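Local coordinates for trans-2-enoyl-CoA reductase (Treponema denticola ATCC 35405, PDB 4GGO), which catalyses the NADH-dependent reduction of the carbon-carbon double bond of trans-2-enoyl-CoA thioesters such as crotonyl-CoA, a step of bacterial type II fatty acid synthesis, at residues K300-E304 against K305-E309; G310-E313 against Q314-L318; L345-D348 against V349-V353. One frame throughout, in Å; residues are numbered along the deposited sequence.

Contact 1 of 3, residues K300-E304 against K305-E309; sequences KVMKE and KGNHE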
ATOM      1  N   LYS A 300      -1.352   4.728  19.004  1.00 19.96           N
ATOM      2  CA  LYS A 300      -1.043   5.044  20.392  1.00 18.16           C
ATOM      3  C   LYS A 300      -0.627   3.796  21.168  1.00 20.27           C
ATOM      4  O   LYS A 300       0.414   3.777  21.826  1.00 22.52           O
ATOM      5  CB  LYS A 300      -2.251   5.692  21.065  1.00 18.38           C
ATOM      6  CG  LYS A 300      -1.994   6.153  22.490  1.00 25.41           C
ATOM      7  CD  LYS A 300      -0.967   7.271  22.521  1.00 29.41           C
ATOM      8  CE  LYS A 300      -0.919   7.939  23.884  1.00 38.56           C
ATOM      9  NZ  LYS A 300       0.001   9.110  23.892  1.00 38.31           N
ATOM     10  N   VAL A 301      -1.449   2.758  21.081  1.00 16.27           N
ATOM     11  CA  VAL A 301      -1.200   1.512  21.793  1.00 16.30           C
ATOM     12  C   VAL A 301       0.081   0.823  21.323  1.00 19.20           C
ATOM     13  O   VAL A 301       0.903   0.402  22.138  1.00 16.76           O
ATOM     14  CB  VAL A 301      -2.392   0.542  21.644  1.00 21.95           C
ATOM     15  CG1 VAL A 301      -2.047  -0.825  22.205  1.00 23.45           C
ATOM     16  CG2 VAL A 301      -3.630   1.110  22.330  1.00 19.68           C
ATOM     17  N   MET A 302       0.252   0.718  20.009  1.00 15.47           N
ATOM     18  CA  MET A 302       1.383  -0.022  19.457  1.00 20.94           C
ATOM     19  C   MET A 302       2.721   0.698  19.635  1.00 19.39           C
ATOM     20  O   MET A 302       3.762   0.055  19.774  1.00 20.18           O
ATOM     21  CB  MET A 302       1.133  -0.390  17.991  1.00 15.62           C
ATOM     22  CG  MET A 302      -0.081  -1.292  17.806  1.00 15.81           C
ATOM     23  SD  MET A 302      -0.269  -1.962  16.145  1.00 21.65           S
ATOM     24  CE  MET A 302       0.988  -3.238  16.144  1.00 24.19           C
ATOM     25  N   LYS A 303       2.695   2.027  19.645  1.00 16.76           N
ATOM     26  CA  LYS A 303       3.910   2.793  19.901  1.00 20.22           C
ATOM     27  C   LYS A 303       4.346   2.645  21.357  1.00 28.23           C
ATOM     28  O   LYS A 303       5.540   2.610  21.654  1.00 22.13           O
ATOM     29  CB  LYS A 303       3.725   4.268  19.533  1.00 18.19           C
ATOM     30  CG  LYS A 303       3.776   4.535  18.034  1.00 18.97           C
ATOM     31  CD  LYS A 303       3.490   5.994  17.703  1.00 19.11           C
ATOM     32  CE  LYS A 303       3.579   6.238  16.202  1.00 17.81           C
ATOM     33  NZ  LYS A 303       3.341   7.664  15.845  1.00 31.52           N
ATOM     34  N   GLU A 304       3.373   2.551  22.259  1.00 19.81           N
ATOM     35  CA  GLU A 304       3.667   2.334  23.672  1.00 19.99           C
ATOM     36  C   GLU A 304       4.173   0.914  23.923  1.00 20.03           C
ATOM     37  O   GLU A 304       5.033   0.696  24.774  1.00 20.30           O
ATOM     38  CB  GLU A 304       2.436   2.619  24.541  1.00 18.65           C
ATOM     39  CG  GLU A 304       2.067   4.092  24.627  1.00 26.76           C
ATOM     40  CD  GLU A 304       1.001   4.368  25.670  1.00 37.92           C
ATOM     41  OE1 GLU A 304       0.576   3.417  26.360  1.00 39.92           O
ATOM     42  OE2 GLU A 304       0.589   5.540  25.801  1.00 38.39           O
ATOM     43  N   LYS A 305       3.639  -0.046  23.173  1.00 21.83           N
ATOM     44  CA  LYS A 305       4.031  -1.444  23.325  1.00 17.53           C
ATOM     45  C   LYS A 305       5.353  -1.745  22.625  1.00 20.63           C
ATOM     46  O   LYS A 305       6.074  -2.666  23.008  1.00 24.96           O
ATOM     47  CB  LYS A 305       2.934  -2.373  22.802  1.00 16.46           C
ATOM     48  CG  LYS A 305       1.688  -2.418  23.673  1.00 20.28           C
ATOM     49  CD  LYS A 305       0.689  -3.437  23.147  1.00 21.58           C
ATOM     50  CE  LYS A 305      -0.492  -3.596  24.092  1.00 27.59           C
ATOM     51  NZ  LYS A 305      -0.086  -4.174  25.403  1.00 23.56           N
ATOM     52  N   GLY A 306       5.664  -0.967  21.593  1.00 19.61           N
ATOM     53  CA  GLY A 306       6.916  -1.119  20.879  1.00 23.27           C
ATOM     54  C   GLY A 306       6.806  -1.931  19.603  1.00 24.73           C
ATOM     55  O   GLY A 306       7.822  -2.278  19.000  1.00 20.33           O
ATOM     56  N   ASN A 307       5.580  -2.236  19.187  1.00 19.53           N
ATOM     57  CA  ASN A 307       5.372  -3.017  17.971  1.00 17.76           C
ATOM     58  C   ASN A 307       4.712  -2.237  16.834  1.00 22.74           C
ATOM     59  O   ASN A 307       4.167  -2.828  15.901  1.00 18.73           O
ATOM     60  CB  ASN A 307       4.589  -4.304  18.265  1.00 13.54           C
ATOM     61  CG  ASN A 307       3.226  -4.037  18.873  1.00 22.40           C
ATOM     62  OD1 ASN A 307       2.837  -2.889  19.076  1.00 20.48           O
ATOM     63  ND2 ASN A 307       2.490  -5.103  19.162  1.00 20.55           N
ATOM     64  N   HIS A 308       4.763  -0.910  16.912  1.00 19.44           N
ATOM     65  CA  HIS A 308       4.222  -0.077  15.842  1.00 18.72           C
ATOM     66  C   HIS A 308       5.069  -0.187  14.582  1.00 20.70           C
ATOM     67  O   HIS A 308       6.297  -0.254  14.652  1.00 19.16           O
ATOM     68  CB  HIS A 308       4.134   1.386  16.269  1.00 19.30           C
ATOM     69  CG  HIS A 308       3.717   2.307  15.164  1.00 20.95           C
ATOM     70  ND1 HIS A 308       2.442   2.309  14.639  1.00 21.45           N
ATOM     71  CD2 HIS A 308       4.410   3.242  14.471  1.00 20.92           C
ATOM     72  CE1 HIS A 308       2.365   3.213  13.677  1.00 24.54           C
ATOM     73  NE2 HIS A 308       3.546   3.793  13.556  1.00 23.46           N
ATOM     74  N   GLU A 309       4.402  -0.204  13.433  1.00 18.19           N
ATOM     75  CA  GLU A 309       5.084  -0.257  12.147  1.00 17.58           C
ATOM     76  C   GLU A 309       4.444   0.696  11.146  1.00 19.78           C
ATOM     77  O   GLU A 309       3.232   0.906  11.158  1.00 21.65           O
ATOM     78  CB  GLU A 309       5.046  -1.675  11.577  1.00 18.91           C
ATOM     79  CG  GLU A 309       5.891  -2.691  12.324  1.00 16.18           C
ATOM     80  CD  GLU A 309       5.746  -4.084  11.748  1.00 19.63           C
ATOM     81  OE1 GLU A 309       4.608  -4.596  11.715  1.00 19.32           O
ATOM     82  OE2 GLU A 309       6.765  -4.664  11.316  1.00 18.31           O
TER

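Contact 2 of 3, residues G310-E313 against Q314-L318; sequences GCIE and QITRL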
ATOM      1  N   GLY A 310       5.275   1.277  10.287  1.00 17.94           N
ATOM      2  CA  GLY A 310       4.799   2.003   9.125  1.00 21.08           C
ATOM      3  C   GLY A 310       4.957   1.097   7.919  1.00 20.23           C
ATOM      4  O   GLY A 310       5.162  -0.108   8.072  1.00 18.40           O
ATOM      5  N   CYS A 311       4.872   1.667   6.723  1.00 15.01           N
ATOM      6  CA  CYS A 311       4.973   0.879   5.498  1.00 16.57           C
ATOM      7  C   CYS A 311       6.316   0.167   5.361  1.00 17.43           C
ATOM      8  O   CYS A 311       6.361  -1.035   5.105  1.00 16.62           O
ATOM      9  CB  CYS A 311       4.723   1.756   4.273  1.00 16.96           C
ATOM     10  SG  CYS A 311       3.059   2.438   4.214  1.00 23.81           S
ATOM     11  N   ILE A 312       7.405   0.909   5.537  1.00 16.77           N
ATOM     12  CA  ILE A 312       8.735   0.350   5.312  1.00 20.68           C
ATOM     13  C   ILE A 312       9.111  -0.681   6.381  1.00 18.59           C
ATOM     14  O   ILE A 312       9.838  -1.634   6.100  1.00 19.84           O
ATOM     15  CB  ILE A 312       9.820   1.456   5.183  1.00 24.88           C
ATOM     16  CG1 ILE A 312      11.093   0.893   4.544  1.00 19.89           C
ATOM     17  CG2 ILE A 312      10.107   2.112   6.529  1.00 18.59           C
ATOM     18  CD1 ILE A 312      10.901   0.407   3.122  1.00 18.46           C
ATOM     19  N   GLU A 313       8.600  -0.506   7.597  1.00 14.26           N
ATOM     20  CA  GLU A 313       8.835  -1.483   8.657  1.00 22.12           C
ATOM     21  C   GLU A 313       8.071  -2.768   8.353  1.00 20.30           C
ATOM     22  O   GLU A 313       8.604  -3.868   8.489  1.00 18.40           O
ATOM     23  CB  GLU A 313       8.418  -0.932  10.025  1.00 19.54           C
ATOM     24  CG  GLU A 313       9.325   0.162  10.573  1.00 18.16           C
ATOM     25  CD  GLU A 313       9.022   1.532   9.992  1.00 28.61           C
ATOM     26  OE1 GLU A 313       7.971   1.686   9.333  1.00 23.99           O
ATOM     27  OE2 GLU A 313       9.835   2.456  10.200  1.00 31.44           O
ATOM     28  N   GLN A 314       6.820  -2.608   7.931  1.00 19.27           N
ATOM     29  CA  GLN A 314       5.963  -3.726   7.552  1.00 19.89           C
ATOM     30  C   GLN A 314       6.574  -4.582   6.449  1.00 18.84           C
ATOM     31  O   GLN A 314       6.660  -5.802   6.573  1.00 19.68           O
ATOM     32  CB  GLN A 314       4.607  -3.203   7.076  1.00 18.73           C
ATOM     33  CG  GLN A 314       3.581  -3.024   8.169  1.00 18.62           C
ATOM     34  CD  GLN A 314       2.699  -4.241   8.335  1.00 20.55           C
ATOM     35  OE1 GLN A 314       1.857  -4.528   7.483  1.00 18.31           O
ATOM     36  NE2 GLN A 314       2.884  -4.965   9.434  1.00 16.68           N
ATOM     37  N   ILE A 315       6.993  -3.934   5.367  1.00 16.47           N
ATOM     38  CA  ILE A 315       7.447  -4.649   4.180  1.00 18.98           C
ATOM     39  C   ILE A 315       8.829  -5.281   4.349  1.00 16.46           C
ATOM     40  O   ILE A 315       9.069  -6.391   3.874  1.00 17.24           O
ATOM     41  CB  ILE A 315       7.406  -3.749   2.932  1.00 19.17           C
ATOM     42  CG1 ILE A 315       5.993  -3.194   2.739  1.00 19.85           C
ATOM     43  CG2 ILE A 315       7.847  -4.521   1.705  1.00 20.18           C
ATOM     44  CD1 ILE A 315       4.911  -4.253   2.763  1.00 17.83           C
ATOM     45  N   THR A 316       9.735  -4.584   5.027  1.00 18.50           N
ATOM     46  CA  THR A 316      11.034  -5.173   5.336  1.00 15.39           C
ATOM     47  C   THR A 316      10.855  -6.432   6.181  1.00 20.21           C
ATOM     48  O   THR A 316      11.543  -7.429   5.969  1.00 19.93           O
ATOM     49  CB  THR A 316      11.974  -4.188   6.057  1.00 22.74           C
ATOM     50  OG1 THR A 316      11.288  -3.579   7.158  1.00 23.79           O
ATOM     51  CG2 THR A 316      12.456  -3.112   5.099  1.00 20.09           C
ATOM     52  N   ARG A 317       9.917  -6.390   7.126  1.00 19.81           N
ATOM     53  CA  ARG A 317       9.607  -7.569   7.930  1.00 21.05           C
ATOM     54  C   ARG A 317       8.999  -8.664   7.060  1.00 21.27           C
ATOM     55  O   ARG A 317       9.285  -9.848   7.245  1.00 20.37           O
ATOM     56  CB  ARG A 317       8.666  -7.223   9.091  1.00 23.59           C
ATOM     57  CG  ARG A 317       8.238  -8.435   9.911  1.00 19.51           C
ATOM     58  CD  ARG A 317       7.838  -8.061  11.336  1.00 17.39           C
ATOM     59  NE  ARG A 317       6.572  -7.336  11.404  1.00 17.42           N
ATOM     60  CZ  ARG A 317       5.383  -7.919  11.531  1.00 17.61           C
ATOM     61  NH1 ARG A 317       5.293  -9.240  11.592  1.00 15.81           N
ATOM     62  NH2 ARG A 317       4.282  -7.182  11.594  1.00 17.39           N
ATOM     63  N   LEU A 318       8.164  -8.258   6.109  1.00 18.27           N
ATOM     64  CA  LEU A 318       7.561  -9.186   5.155  1.00 18.67           C
ATOM     65  C   LEU A 318       8.618  -9.951   4.359  1.00 19.22           C
ATOM     66  O   LEU A 318       8.551 -11.172   4.241  1.00 19.87           O
ATOM     67  CB  LEU A 318       6.635  -8.436   4.195  1.00 18.39           C
ATOM     68  CG  LEU A 318       6.062  -9.250   3.030  1.00 19.52           C
ATOM     69  CD1 LEU A 318       5.098 -10.318   3.530  1.00 19.07           C
ATOM     70  CD2 LEU A 318       5.384  -8.334   2.020  1.00 20.69           C
TER

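Contact 3 of 3, residues L345-D348 against V349-V353; sequences LEED and VQKAV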
ATOM      1  N   LEU A 345      -3.360  -7.480  15.332  1.00 17.64           N
ATOM      2  CA  LEU A 345      -4.495  -8.273  15.791  1.00 20.10           C
ATOM      3  C   LEU A 345      -4.165  -9.162  16.984  1.00 23.69           C
ATOM      4  O   LEU A 345      -4.932 -10.067  17.318  1.00 25.39           O
ATOM      5  CB  LEU A 345      -5.074  -9.103  14.646  1.00 18.01           C
ATOM      6  CG  LEU A 345      -5.702  -8.297  13.508  1.00 22.32           C
ATOM      7  CD1 LEU A 345      -6.261  -9.224  12.443  1.00 26.55           C
ATOM      8  CD2 LEU A 345      -6.787  -7.369  14.043  1.00 23.56           C
ATOM      9  N   GLU A 346      -3.024  -8.906  17.620  1.00 21.39           N
ATOM     10  CA  GLU A 346      -2.711  -9.538  18.897  1.00 28.26           C
ATOM     11  C   GLU A 346      -3.808  -9.194  19.890  1.00 23.21           C
ATOM     12  O   GLU A 346      -4.318  -8.075  19.891  1.00 23.12           O
ATOM     13  CB  GLU A 346      -1.377  -9.039  19.444  1.00 21.11           C
ATOM     14  CG  GLU A 346      -0.154  -9.697  18.856  1.00 28.85           C
ATOM     15  CD  GLU A 346       1.124  -9.073  19.377  1.00 26.15           C
ATOM     16  OE1 GLU A 346       1.105  -8.548  20.510  1.00 26.09           O
ATOM     17  OE2 GLU A 346       2.142  -9.098  18.654  1.00 29.39           O
ATOM     18  N   GLU A 347      -4.171 -10.159  20.727  1.00 24.22           N
ATOM     19  CA  GLU A 347      -5.230  -9.963  21.708  1.00 29.82           C
ATOM     20  C   GLU A 347      -4.928  -8.802  22.651  1.00 23.40           C
ATOM     21  O   GLU A 347      -5.803  -7.988  22.941  1.00 25.88           O
ATOM     22  CB  GLU A 347      -5.458 -11.245  22.511  1.00 33.22           C
ATOM     23  CG  GLU A 347      -6.612 -11.149  23.496  1.00 39.38           C
ATOM     24  CD  GLU A 347      -6.689 -12.335  24.429  1.00 49.21           C
ATOM     25  OE1 GLU A 347      -6.776 -13.480  23.939  1.00 50.05           O
ATOM     26  OE2 GLU A 347      -6.669 -12.121  25.659  1.00 57.84           O
ATOM     27  N   ASP A 348      -3.685  -8.724  23.115  1.00 24.37           N
ATOM     28  CA  ASP A 348      -3.294  -7.676  24.052  1.00 26.67           C
ATOM     29  C   ASP A 348      -3.377  -6.292  23.406  1.00 26.11           C
ATOM     30  O   ASP A 348      -3.705  -5.305  24.066  1.00 20.90           O
ATOM     31  CB  ASP A 348      -1.895  -7.948  24.618  1.00 22.73           C
ATOM     32  CG  ASP A 348      -0.797  -7.799  23.580  1.00 25.39           C
ATOM     33  OD1 ASP A 348      -0.720  -8.640  22.658  1.00 30.00           O
ATOM     34  OD2 ASP A 348      -0.000  -6.844  23.698  1.00 24.76           O
ATOM     35  N   VAL A 349      -3.094  -6.229  22.109  1.00 21.04           N
ATOM     36  CA  VAL A 349      -3.215  -4.980  21.372  1.00 21.53           C
ATOM     37  C   VAL A 349      -4.680  -4.586  21.193  1.00 20.19           C
ATOM     38  O   VAL A 349      -5.070  -3.466  21.515  1.00 20.09           O
ATOM     39  CB  VAL A 349      -2.526  -5.056  19.994  1.00 22.71           C
ATOM     40  CG1 VAL A 349      -2.878  -3.830  19.150  1.00 21.41           C
ATOM     41  CG2 VAL A 349      -1.015  -5.181  20.157  1.00 20.79           C
ATOM     42  N   GLN A 350      -5.488  -5.518  20.693  1.00 21.10           N
ATOM     43  CA  GLN A 350      -6.893  -5.244  20.392  1.00 17.25           C
ATOM     44  C   GLN A 350      -7.719  -4.891  21.629  1.00 21.65           C
ATOM     45  O   GLN A 350      -8.621  -4.058  21.563  1.00 21.75           O
ATOM     46  CB  GLN A 350      -7.524  -6.425  19.649  1.00 22.15           C
ATOM     47  CG  GLN A 350      -7.052  -6.566  18.207  1.00 20.89           C
ATOM     48  CD  GLN A 350      -7.373  -5.343  17.368  1.00 25.89           C
ATOM     49  OE1 GLN A 350      -8.512  -4.873  17.344  1.00 20.72           O
ATOM     50  NE2 GLN A 350      -6.365  -4.813  16.684  1.00 21.80           N
ATOM     51  N   LYS A 351      -7.412  -5.524  22.756  1.00 20.77           N
ATOM     52  CA  LYS A 351      -8.122  -5.221  23.991  1.00 25.76           C
ATOM     53  C   LYS A 351      -7.756  -3.834  24.509  1.00 24.04           C
ATOM     54  O   LYS A 351      -8.606  -3.110  25.023  1.00 28.11           O
ATOM     55  CB  LYS A 351      -7.863  -6.298  25.045  1.00 30.31           C
ATOM     56  CG  LYS A 351      -8.572  -7.608  24.745  1.00 40.79           C
ATOM     57  CD  LYS A 351      -8.580  -8.532  25.949  1.00 48.37           C
ATOM     58  CE  LYS A 351      -7.173  -8.936  26.344  1.00 43.59           C
ATOM     59  NZ  LYS A 351      -7.184  -9.975  27.409  1.00 62.97           N
ATOM     60  N   ALA A 352      -6.490  -3.462  24.357  1.00 20.41           N
ATOM     61  CA  ALA A 352      -6.033  -2.137  24.756  1.00 24.54           C
ATOM     62  C   ALA A 352      -6.645  -1.056  23.864  1.00 27.98           C
ATOM     63  O   ALA A 352      -7.017   0.017  24.338  1.00 25.37           O
ATOM     64  CB  ALA A 352      -4.517  -2.067  24.717  1.00 22.58           C
ATOM     65  N   VAL A 353      -6.746  -1.346  22.569  1.00 21.14           N
ATOM     66  CA  VAL A 353      -7.337  -0.407  21.622  1.00 21.94           C
ATOM     67  C   VAL A 353      -8.831  -0.231  21.884  1.00 24.39           C
ATOM     68  O   VAL A 353      -9.342   0.891  21.877  1.00 23.07           O
ATOM     69  CB  VAL A 353      -7.118  -0.856  20.160  1.00 21.93           C
ATOM     70  CG1 VAL A 353      -7.903   0.032  19.204  1.00 19.00           C
ATOM     71  CG2 VAL A 353      -5.636  -0.839  19.815  1.00 20.43           C
TER

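Contact 1 of 3, residues K300-E304 against K305-E309
M302 O is the hub of the backbone bonding: it accepts from G306 N at 2.8 Å and from N307 N at 3.0 Å, and H308 N adds a third, weak bond. The N307 bond is bent (N-H...O 131°), as one oxygen has to serve neighbouring amides of a turning chain. The i to i+4 pattern runs through K305 N to V301 O (3.0 Å) and G306 N to M302 O. This is the C-terminal end of helix 291-305, closed by a glycine with positive phi, G306. The end is Schellman-like: N307 N to M302 O is the 6→1 bond, but G306 N stays on M302 O rather than passing to K303 O. Beyond the glycine the chain turns so that H308 lies alongside K303, pointing the same way. There the interaction is CH-pi: the extended lysine brings CE over one face of the H308 ring, 3.8 Å from its centroid and 24° off the normal, while NZ goes on to a salt bridge with D370. M302 CB lies at the ring edge, and F299 meets the same ring edge-to-face. In the apolar packing, chi1 of 171° sets V301 CG1 beside the carbonyl carbon, where K305 CE lies 3.7 Å from it. M302 and N307 both extend to W343.

Contact 2 of 3, residues G310-E313 against Q314-L318
Q314 sets out against G310, and its end then leads away. Q314 CB lies 3.3 Å from G310 O and 3.4 Å from C311 O, and Q314 CG stays 3.3 Å from G310 O, the oxygen that also accepts Q314 N at 3.0 Å. A bend at chi2 (-93°) then turns the amide off the helix: OE1 accepts from K278 N and NE2 donates to I340 O, so both ends of this buried group have partners. G310 is the N-cap, and having no side chain it supplies none of the usual cap bonds. The reverse half of a capping box is present instead, G310 N to E313 OE1 at 2.9 Å, met from above the carboxylate plane; the glutamate reaches it by bending at chi2 (81°). Farther on, T316 OG1 lies 2.6 Å from I312 O and 3.0 Å from E313 O, and its one proton may serve either. The turn is buried between helices 21-38 and 61-74 and the parallel Rossmann-type sheet: I312 and T316 pack on T69, E313 and T316 on Y34, I315 on A65, and I315 and L318 meet Y232 of strand 227-233.

Contact 3 of 3, residues L345-D348 against V349-V353
E346 and Q350 join through the first backbone bond of helix 347-359, Q350 N to E346 O at 2.9 Å. E346 is the N-cap of this helix, which follows the edge strand 338-339 of the seven-stranded Rossmann-type sheet. The close-packed side faces helix 291-305. V349 CG2 comes to 3.9 Å from E346 CB, and V349 itself is buried on L298 and N307. L345 CD2 lies beside the Q350 amide, 3.7 Å from Q350 NE2; the glutamine bends at chi2 (-60°) so that NE2 can donate to E344 O and to Y294 OH. At the margin of this face D348 OD1 stands only 2.8 Å from E346 OE1, two carboxylate oxygens whose closeness would tend to raise their affinity for a proton; D348 OD2 forms a salt bridge with K305 NZ, whose positive charge would probably offset that effect. The loose, solvent side belongs to E347 and K351, both exposed and one turn apart, which form a salt bridge across the surface of the helix. Their aliphatic parts touch as well, K351 CE lying 3.7 Å from E347 CG. The lysine, bent at chi3, delivers K351 NZ to the anti lone pair of E347 OE2, 2.8 Å away.

How the contacts relate
Contact 1 touches both of the others, its centre about 14 Å from that of contact 2 and about 11 Å from that of contact 3. Its last residue ties it to contact 2: E309 OE1 forms a salt bridge with R317 NH2 (2.6 Å) and a probable hydrogen bond with Q314 NE2 (2.9 Å). Toward contact 3, V301 CG1 meets A352 CB at 3.7 Å and a salt bridge joins K305 NZ to D348 OD2 (3.2 Å). Contacts 2 and 3 do not touch; their nearest atoms are about 8 Å apart. Contact 2 borders the NAD site, the side chains of C311 and Q314 lying about 4 Å from those of L280 and Y62, respectively, whereas L345 of contact 3 comes within about 6 Å of substrate-binding Y234, side chain to side chain.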